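Local atomic coordinates of RE68036p (Drosophila melanogaster, PDB entry 1SQH), a protein that is of unknown function but belongs to an acetyltransferase-like family and may transfer acyl groups to glycine. Residues G213-R216 / E221-A224; H188-N193 / M236-P241; F163-P168 / M256-A261. One frame throughout, in Å; residues are numbered along the deposited sequence.

Contact 1 (G213-R216 / E221-A224)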
loop_
_atom_site.group_PDB
_atom_site.type_symbol
_atom_site.label_atom_id
_atom_site.label_comp_id
_atom_site.label_asym_id
_atom_site.label_seq_id
_atom_site.Cartn_x
_atom_site.Cartn_y
_atom_site.Cartn_z
ATOM N N GLY A 213 9.960 -3.142 15.809
ATOM C CA GLY A 213 9.797 -4.482 16.325
ATOM C C GLY A 213 9.876 -4.505 17.837
ATOM O O GLY A 213 10.548 -3.669 18.451
ATOM N N ILE A 214 9.168 -5.458 18.434
ATOM C CA ILE A 214 9.155 -5.643 19.881
ATOM C C ILE A 214 9.865 -6.972 20.207
ATOM O O ILE A 214 9.419 -8.052 19.784
ATOM C CB ILE A 214 7.704 -5.734 20.436
ATOM C CG1 ILE A 214 6.914 -4.466 20.111
ATOM C CG2 ILE A 214 7.738 -5.925 21.944
ATOM C CD1 ILE A 214 7.353 -3.241 20.888
ATOM N N CYS A 215 10.962 -6.900 20.953
ATOM C CA CYS A 215 11.684 -8.111 21.321
ATOM C C CYS A 215 11.787 -8.271 22.832
ATOM O O CYS A 215 11.825 -7.282 23.567
ATOM C CB CYS A 215 13.088 -8.101 20.720
ATOM S SG CYS A 215 13.116 -8.158 18.923
ATOM N N ARG A 216 11.832 -9.520 23.291
ATOM C CA ARG A 216 11.944 -9.798 24.718
ATOM C C ARG A 216 13.355 -9.407 25.142
ATOM O O ARG A 216 14.327 -9.750 24.467
ATOM C CB ARG A 216 11.719 -11.287 25.006
ATOM C CG ARG A 216 10.548 -11.908 24.261
ATOM C CD ARG A 216 10.020 -13.150 24.974
ATOM N NE ARG A 216 9.081 -12.800 26.043
ATOM C CZ ARG A 216 8.596 -13.660 26.935
ATOM N NH1 ARG A 216 8.959 -14.938 26.899
ATOM N NH2 ARG A 216 7.737 -13.240 27.862
ATOM N N GLU A 221 13.988 -12.457 21.273
ATOM C CA GLU A 221 13.071 -12.968 20.259
ATOM C C GLU A 221 12.037 -11.948 19.781
ATOM O O GLU A 221 11.261 -11.421 20.582
ATOM C CB GLU A 221 12.347 -14.194 20.821
ATOM C CG GLU A 221 11.156 -14.663 20.000
ATOM C CD GLU A 221 10.350 -15.721 20.722
ATOM O OE1 GLU A 221 10.299 -15.678 21.969
ATOM O OE2 GLU A 221 9.755 -16.582 20.047
ATOM N N LEU A 222 12.019 -11.678 18.475
ATOM C CA LEU A 222 11.059 -10.734 17.887
ATOM C C LEU A 222 9.659 -11.276 18.166
ATOM O O LEU A 222 9.338 -12.400 17.781
ATOM C CB LEU A 222 11.285 -10.627 16.379
ATOM C CG LEU A 222 10.349 -9.716 15.585
ATOM C CD1 LEU A 222 10.535 -8.262 16.000
ATOM C CD2 LEU A 222 10.640 -9.900 14.104
ATOM N N ILE A 223 8.813 -10.480 18.810
ATOM C CA ILE A 223 7.492 -10.977 19.167
ATOM C C ILE A 223 6.306 -10.201 18.596
ATOM O O ILE A 223 5.167 -10.672 18.642
ATOM C CB ILE A 223 7.378 -11.063 20.718
ATOM C CG1 ILE A 223 6.534 -12.274 21.108
ATOM C CG2 ILE A 223 6.811 -9.755 21.294
ATOM C CD1 ILE A 223 7.214 -13.597 20.828
ATOM N N ALA A 224 6.584 -9.018 18.057
ATOM C CA ALA A 224 5.553 -8.159 17.469
ATOM C C ALA A 224 6.237 -7.120 16.582
ATOM O O ALA A 224 7.365 -6.709 16.861
ATOM C CB ALA A 224 4.747 -7.467 18.574
#
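Cys-215 and Leu-222 meet on one face of the antiparallel hairpin formed by strands 211-216 and 222-228, as a non-hydrogen-bonded pair. Cys-215 SG rests against the backbone of its partner, 3.5 Å from Leu-222 CA. With CG swung anti to N (chi1 178°), Leu-222 reaches across to the neighbouring strand and brings CD1 against Cys-215 SG and Gly-213 CA, each at 3.9 Å. On the other face Ile-214 lies against Ala-224, with Ile-214 CB 3.9 Å from Ala-224 CB. Ile-214 CG2 points instead to Ile-223, and the two side chains cross at a slant, CG2 to CG2. Ile-223 and Ala-224 thus both stand opposite Ile-214, which makes a classic beta bulge in the hairpin. Ile-214 O takes a bond from Ile-223 N at 2.7 Å and a weak one from Ala-224 N. Ile-214 N in turn gives a bond to Ala-224 O, also 2.7 Å. Leu-248 and Leu-252 of helix 248-263 touch Ile-214, as do Phe-174 and Ile-176 of strand 174-177. Near the turn, Arg-216 and Glu-221 run side by side in the same direction. Their guanidinium and carboxylate planes are 58° apart, and the charged groups do not meet: Arg-216 NE is 5.1 Å from Glu-221 OE1. Of the Arg-216 atoms, CD comes nearest to Glu-221 OE1, at 3.9 Å.

Contact 2 (H188-N193 / M236-P241)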
loop_
_atom_site.group_PDB
_atom_site.type_symbol
_atom_site.label_atom_id
_atom_site.label_comp_id
_atom_site.label_asym_id
_atom_site.label_seq_id
_atom_site.Cartn_x
_atom_site.Cartn_y
_atom_site.Cartn_z
ATOM N N HIS A 188 7.468 -12.638 7.753
ATOM C CA HIS A 188 6.868 -13.257 6.580
ATOM C C HIS A 188 6.291 -14.642 6.895
ATOM O O HIS A 188 5.301 -15.064 6.290
ATOM C CB HIS A 188 7.906 -13.363 5.454
ATOM C CG HIS A 188 7.318 -13.724 4.125
ATOM N ND1 HIS A 188 6.923 -15.007 3.805
ATOM C CD2 HIS A 188 7.026 -12.963 3.043
ATOM C CE1 HIS A 188 6.416 -15.019 2.585
ATOM N NE2 HIS A 188 6.468 -13.790 2.100
ATOM N N ASP A 189 6.901 -15.338 7.851
ATOM C CA ASP A 189 6.437 -16.672 8.230
ATOM C C ASP A 189 5.091 -16.668 8.939
ATOM O O ASP A 189 4.390 -17.680 8.939
ATOM C CB ASP A 189 7.447 -17.371 9.141
ATOM C CG ASP A 189 6.973 -18.753 9.572
ATOM O OD1 ASP A 189 6.744 -19.606 8.683
ATOM O OD2 ASP A 189 6.823 -18.992 10.792
ATOM N N SER A 190 4.732 -15.545 9.547
ATOM C CA SER A 190 3.466 -15.468 10.264
ATOM C C SER A 190 2.303 -15.040 9.373
ATOM O O SER A 190 1.201 -14.781 9.858
ATOM C CB SER A 190 3.597 -14.529 11.467
ATOM O OG SER A 190 4.011 -13.238 11.069
ATOM N N TRP A 191 2.559 -14.968 8.071
ATOM C CA TRP A 191 1.531 -14.605 7.099
ATOM C C TRP A 191 0.765 -15.865 6.692
ATOM O O TRP A 191 1.361 -16.832 6.219
ATOM C CB TRP A 191 2.177 -13.986 5.863
ATOM C CG TRP A 191 2.562 -12.548 6.018
ATOM C CD1 TRP A 191 2.623 -11.833 7.175
ATOM C CD2 TRP A 191 2.946 -11.648 4.968
ATOM N NE1 TRP A 191 3.019 -10.542 6.912
ATOM C CE2 TRP A 191 3.224 -10.403 5.565
ATOM C CE3 TRP A 191 3.083 -11.779 3.578
ATOM C CZ2 TRP A 191 3.630 -9.288 4.819
ATOM C CZ3 TRP A 191 3.488 -10.671 2.835
ATOM C CH2 TRP A 191 3.756 -9.441 3.459
ATOM N N PRO A 192 -0.565 -15.868 6.867
ATOM C CA PRO A 192 -1.364 -17.041 6.503
ATOM C C PRO A 192 -1.583 -17.225 5.006
ATOM O O PRO A 192 -1.523 -18.343 4.497
ATOM C CB PRO A 192 -2.672 -16.809 7.254
ATOM C CG PRO A 192 -2.816 -15.329 7.196
ATOM C CD PRO A 192 -1.406 -14.846 7.519
ATOM N N ASN A 193 -1.839 -16.128 4.304
ATOM C CA ASN A 193 -2.076 -16.198 2.866
ATOM C C ASN A 193 -1.026 -15.383 2.120
ATOM O O ASN A 193 -1.346 -14.530 1.288
ATOM C CB ASN A 193 -3.484 -15.685 2.539
ATOM C CG ASN A 193 -4.572 -16.438 3.298
ATOM O OD1 ASN A 193 -4.809 -17.626 3.064
ATOM N ND2 ASN A 193 -5.235 -15.744 4.220
HETATM N N MSE A 236 1.047 -4.150 7.910
HETATM C CA MSE A 236 1.547 -5.433 8.389
HETATM C C MSE A 236 1.756 -5.542 9.892
HETATM O O MSE A 236 2.723 -6.163 10.350
HETATM C CB MSE A 236 2.854 -5.762 7.674
HETATM C CG MSE A 236 2.687 -5.969 6.188
HETATM SE SE MSE A 236 4.244 -5.395 5.216
HETATM C CE MSE A 236 3.738 -3.515 5.051
ATOM N N LEU A 237 0.853 -4.943 10.663
ATOM C CA LEU A 237 0.961 -4.998 12.115
ATOM C C LEU A 237 0.672 -6.415 12.567
ATOM O O LEU A 237 -0.208 -7.077 12.027
ATOM C CB LEU A 237 -0.056 -4.058 12.774
ATOM C CG LEU A 237 -0.171 -4.165 14.306
ATOM C CD1 LEU A 237 1.156 -3.748 14.937
ATOM C CD2 LEU A 237 -1.308 -3.277 14.826
ATOM N N GLN A 238 1.427 -6.898 13.538
ATOM C CA GLN A 238 1.149 -8.222 14.063
ATOM C C GLN A 238 1.864 -8.500 15.370
ATOM O O GLN A 238 2.987 -8.041 15.594
ATOM C CB GLN A 238 1.490 -9.309 13.046
ATOM C CG GLN A 238 0.987 -10.679 13.488
ATOM C CD GLN A 238 1.003 -11.709 12.380
ATOM O OE1 GLN A 238 0.499 -12.818 12.553
ATOM N NE2 GLN A 238 1.584 -11.351 11.233
ATOM N N VAL A 239 1.178 -9.242 16.234
ATOM C CA VAL A 239 1.712 -9.639 17.525
ATOM C C VAL A 239 1.566 -11.155 17.632
ATOM O O VAL A 239 0.469 -11.695 17.446
ATOM C CB VAL A 239 0.935 -8.976 18.694
ATOM C CG1 VAL A 239 1.427 -9.528 20.024
ATOM C CG2 VAL A 239 1.111 -7.461 18.657
ATOM N N LEU A 240 2.676 -11.835 17.903
ATOM C CA LEU A 240 2.674 -13.288 18.055
ATOM C C LEU A 240 1.731 -13.636 19.206
ATOM O O LEU A 240 1.672 -12.926 20.214
ATOM C CB LEU A 240 4.092 -13.793 18.365
ATOM C CG LEU A 240 5.025 -14.357 17.277
ATOM C CD1 LEU A 240 4.541 -14.040 15.876
ATOM C CD2 LEU A 240 6.410 -13.790 17.524
ATOM N N PRO A 241 0.980 -14.737 19.068
ATOM C CA PRO A 241 0.038 -15.167 20.102
ATOM C C PRO A 241 0.579 -15.145 21.528
ATOM O O PRO A 241 -0.097 -14.681 22.444
ATOM C CB PRO A 241 -0.347 -16.567 19.640
ATOM C CG PRO A 241 -0.350 -16.411 18.135
ATOM C CD PRO A 241 0.947 -15.650 17.910
#
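The CA atoms of Ser-190 and Gln-238 are 8.5 Å apart, so side chains bridge the gap between the segment leaving helix 184-189 and the edge strand 234-239. Gln-238 carries one half of the contact. Its chain is extended, with CG anti to the backbone N (chi1 -170°), and this brings the terminal amide to Ser-190. Gln-238 NE2 is 3.1 Å from Ser-190 OG, but the angle is too poor for a hydrogen bond. The hydroxyl is instead bonded to Val-187 O, three residues earlier. Gln-238 OE1 sits 3.7 Å from Ser-190 CB. The same amide also reaches the indole, where Gln-238 NE2 lies at the ring edge, 4.2 Å from Trp-191 CD1. With an alanine here, Ser-190 and this edge of the indole would probably lose their neighbour, and a gap would open beside the strand. Trp-191 and Met-236, a selenomethionine, form the other half. Their side chains meet at a slant, with Met-236 CG 3.7 Å from Trp-191 CZ2. The chain of Met-236 bends at chi2 and chi3, which sets the selenium beside the indole and not over it. Met-236 SE is 5.3 Å from the centroid of the six-membered ring of Trp-191, 86° off the ring normal. Leu-202 and Leu-205 of helix 199-208 touch Trp-191 and Met-236 respectively. The selenium at the ring edge is a Met-aromatic contact, here joining the loop after helix 184-189 to strand 234-239, outermost in the four-stranded antiparallel sheet.

Contact 3 (F163-P168 / M256-A261)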
loop_
_atom_site.group_PDB
_atom_site.type_symbol
_atom_site.label_atom_id
_atom_site.label_comp_id
_atom_site.label_asym_id
_atom_site.label_seq_id
_atom_site.Cartn_x
_atom_site.Cartn_y
_atom_site.Cartn_z
ATOM N N PHE A 163 1.477 13.776 14.632
ATOM C CA PHE A 163 2.656 14.486 15.136
ATOM C C PHE A 163 2.643 14.672 16.649
ATOM O O PHE A 163 3.669 14.497 17.309
ATOM C CB PHE A 163 2.768 15.857 14.458
ATOM C CG PHE A 163 4.042 16.600 14.784
ATOM C CD1 PHE A 163 4.191 17.270 15.995
ATOM C CD2 PHE A 163 5.099 16.621 13.874
ATOM C CE1 PHE A 163 5.374 17.951 16.292
ATOM C CE2 PHE A 163 6.283 17.299 14.163
ATOM C CZ PHE A 163 6.423 17.965 15.373
ATOM N N CYS A 164 1.476 15.030 17.184
ATOM C CA CYS A 164 1.320 15.275 18.614
ATOM C C CYS A 164 0.699 14.101 19.355
ATOM O O CYS A 164 0.240 14.257 20.484
ATOM C CB CYS A 164 0.453 16.520 18.841
ATOM S SG CYS A 164 0.906 17.976 17.844
ATOM N N ALA A 165 0.681 12.930 18.723
ATOM C CA ALA A 165 0.102 11.734 19.334
ATOM C C ALA A 165 0.868 11.271 20.566
ATOM O O ALA A 165 2.074 11.483 20.677
ATOM C CB ALA A 165 0.055 10.595 18.313
ATOM N N LYS A 166 0.157 10.640 21.494
ATOM C CA LYS A 166 0.787 10.101 22.692
ATOM C C LYS A 166 1.158 8.659 22.355
ATOM O O LYS A 166 0.605 8.071 21.421
ATOM C CB LYS A 166 -0.182 10.105 23.880
ATOM C CG LYS A 166 -0.483 11.467 24.471
ATOM C CD LYS A 166 -1.342 11.310 25.730
ATOM C CE LYS A 166 -1.641 12.653 26.400
ATOM N NZ LYS A 166 -2.420 12.486 27.670
ATOM N N VAL A 167 2.087 8.090 23.112
ATOM C CA VAL A 167 2.512 6.719 22.877
ATOM C C VAL A 167 2.658 5.988 24.204
ATOM O O VAL A 167 3.328 6.468 25.120
ATOM C CB VAL A 167 3.846 6.685 22.111
ATOM C CG1 VAL A 167 4.868 7.543 22.834
ATOM C CG2 VAL A 167 4.338 5.252 21.974
ATOM N N PRO A 168 2.023 4.811 24.324
ATOM C CA PRO A 168 2.050 3.978 25.529
ATOM C C PRO A 168 3.448 3.591 25.990
ATOM O O PRO A 168 4.419 3.725 25.242
ATOM C CB PRO A 168 1.231 2.759 25.119
ATOM C CG PRO A 168 0.267 3.323 24.126
ATOM C CD PRO A 168 1.163 4.200 23.299
HETATM N N MSE A 256 4.659 4.025 15.636
HETATM C CA MSE A 256 4.904 4.203 14.211
HETATM C C MSE A 256 4.223 5.478 13.671
HETATM O O MSE A 256 4.812 6.203 12.870
HETATM C CB MSE A 256 4.415 2.984 13.429
HETATM C CG MSE A 256 4.801 3.012 11.970
HETATM SE SE MSE A 256 6.687 2.590 11.721
HETATM C CE MSE A 256 7.386 4.377 11.850
ATOM N N SER A 257 2.989 5.748 14.106
ATOM C CA SER A 257 2.263 6.942 13.650
ATOM C C SER A 257 3.064 8.205 13.985
ATOM O O SER A 257 3.258 9.090 13.133
ATOM C CB SER A 257 0.876 7.015 14.302
ATOM O OG SER A 257 0.039 5.954 13.865
ATOM N N ARG A 258 3.526 8.280 15.230
ATOM C CA ARG A 258 4.333 9.409 15.681
ATOM C C ARG A 258 5.635 9.497 14.893
ATOM O O ARG A 258 5.962 10.548 14.353
ATOM C CB ARG A 258 4.681 9.264 17.158
ATOM C CG ARG A 258 3.649 9.809 18.108
ATOM C CD ARG A 258 4.046 11.189 18.602
ATOM N NE ARG A 258 5.400 11.219 19.152
ATOM C CZ ARG A 258 5.762 11.968 20.188
ATOM N NH1 ARG A 258 4.866 12.737 20.795
ATOM N NH2 ARG A 258 7.022 11.981 20.589
ATOM N N GLU A 259 6.369 8.388 14.825
ATOM C CA GLU A 259 7.652 8.381 14.127
ATOM C C GLU A 259 7.536 8.838 12.686
ATOM O O GLU A 259 8.347 9.641 12.223
ATOM C CB GLU A 259 8.322 6.993 14.172
ATOM C CG GLU A 259 9.691 6.967 13.464
ATOM C CD GLU A 259 10.451 5.645 13.607
ATOM O OE1 GLU A 259 11.386 5.415 12.813
ATOM O OE2 GLU A 259 10.135 4.839 14.510
ATOM N N ILE A 260 6.532 8.342 11.971
ATOM C CA ILE A 260 6.375 8.735 10.582
ATOM C C ILE A 260 6.050 10.214 10.469
ATOM O O ILE A 260 6.656 10.926 9.687
ATOM C CB ILE A 260 5.252 7.930 9.867
ATOM C CG1 ILE A 260 5.663 6.457 9.727
ATOM C CG2 ILE A 260 4.976 8.548 8.480
ATOM C CD1 ILE A 260 4.613 5.583 9.052
ATOM N N ALA A 261 5.088 10.672 11.255
ATOM C CA ALA A 261 4.671 12.072 11.208
ATOM C C ALA A 261 5.776 13.057 11.564
ATOM O O ALA A 261 5.803 14.177 11.060
ATOM C CB ALA A 261 3.465 12.290 12.126
#
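Van der Waals contacts join Phe-163 and Ala-165 to one side of helix 248-263. The Ala-261 methyl points at the backbone of Phe-163, with Ala-261 CB 3.5 Å from Phe-163 N. The two CB atoms, of Phe-163 and Ala-261, are 4.3 Å apart. The small side chain is consistent with the close approach: the CA atoms of Phe-163 and Ala-261 are 5.0 Å apart. Phe-163 has CG anti to its backbone N (chi1 -173°), and its ring passes beside the helix, where Ala-261 O lies at the ring edge, 3.8 Å from Phe-163 CD2. Further along, the Ala-165 methyl rests on the aliphatic part of Arg-258, with Ala-165 CB 3.7 Å from Arg-258 CG.

Here helix 159-163 ends and a loop leads to strand 174-177. The loop lies across helix 248-263, which on other sides packs against strands 222-228 and 234-239. Following strand 234-239, this helix is consistent with the one after strand four of a GNAT-type acetyltransferase fold, whose start usually carries the loop that binds the acetyl-CoA pyrophosphate.

The polar contacts centre on Arg-258. Its chain bends at chi2 and chi3, which carries the guanidinium to the loop. Arg-258 NH1 gives a bent hydrogen bond to Ala-165 O at 3.1 Å, though the place of that oxygen is less sure. Phe-163 O is hydrogen-bonded to Arg-262 NE, and Arg-262 also makes a cation-pi contact with the Phe-163 ring. Arg-262 NH2 lies close to Arg-258 NH1, two like charges. His-159 NE2 is hydrogen-bonded to Ala-261 O.

In the fold
Following the chain from the N terminus, the segment 163-168 comes first and is met again by helix 248-263, so contact 3 closes the widest loop. Within it the chain passes 188-193, which contact 2 ties to strand 234-239. Inside that loop lies the short hairpin of contact 1. The three therefore nest and none cross. Contacts 1 and 2 share the four-stranded antiparallel sheet and touch: Ile-223 O and Leu-240 N probably form a hydrogen bond. Contact 3 stays about 8 Å, nearest atoms, from both. It ties the loop after helix 159-163 to the helix that follows strand 234-239.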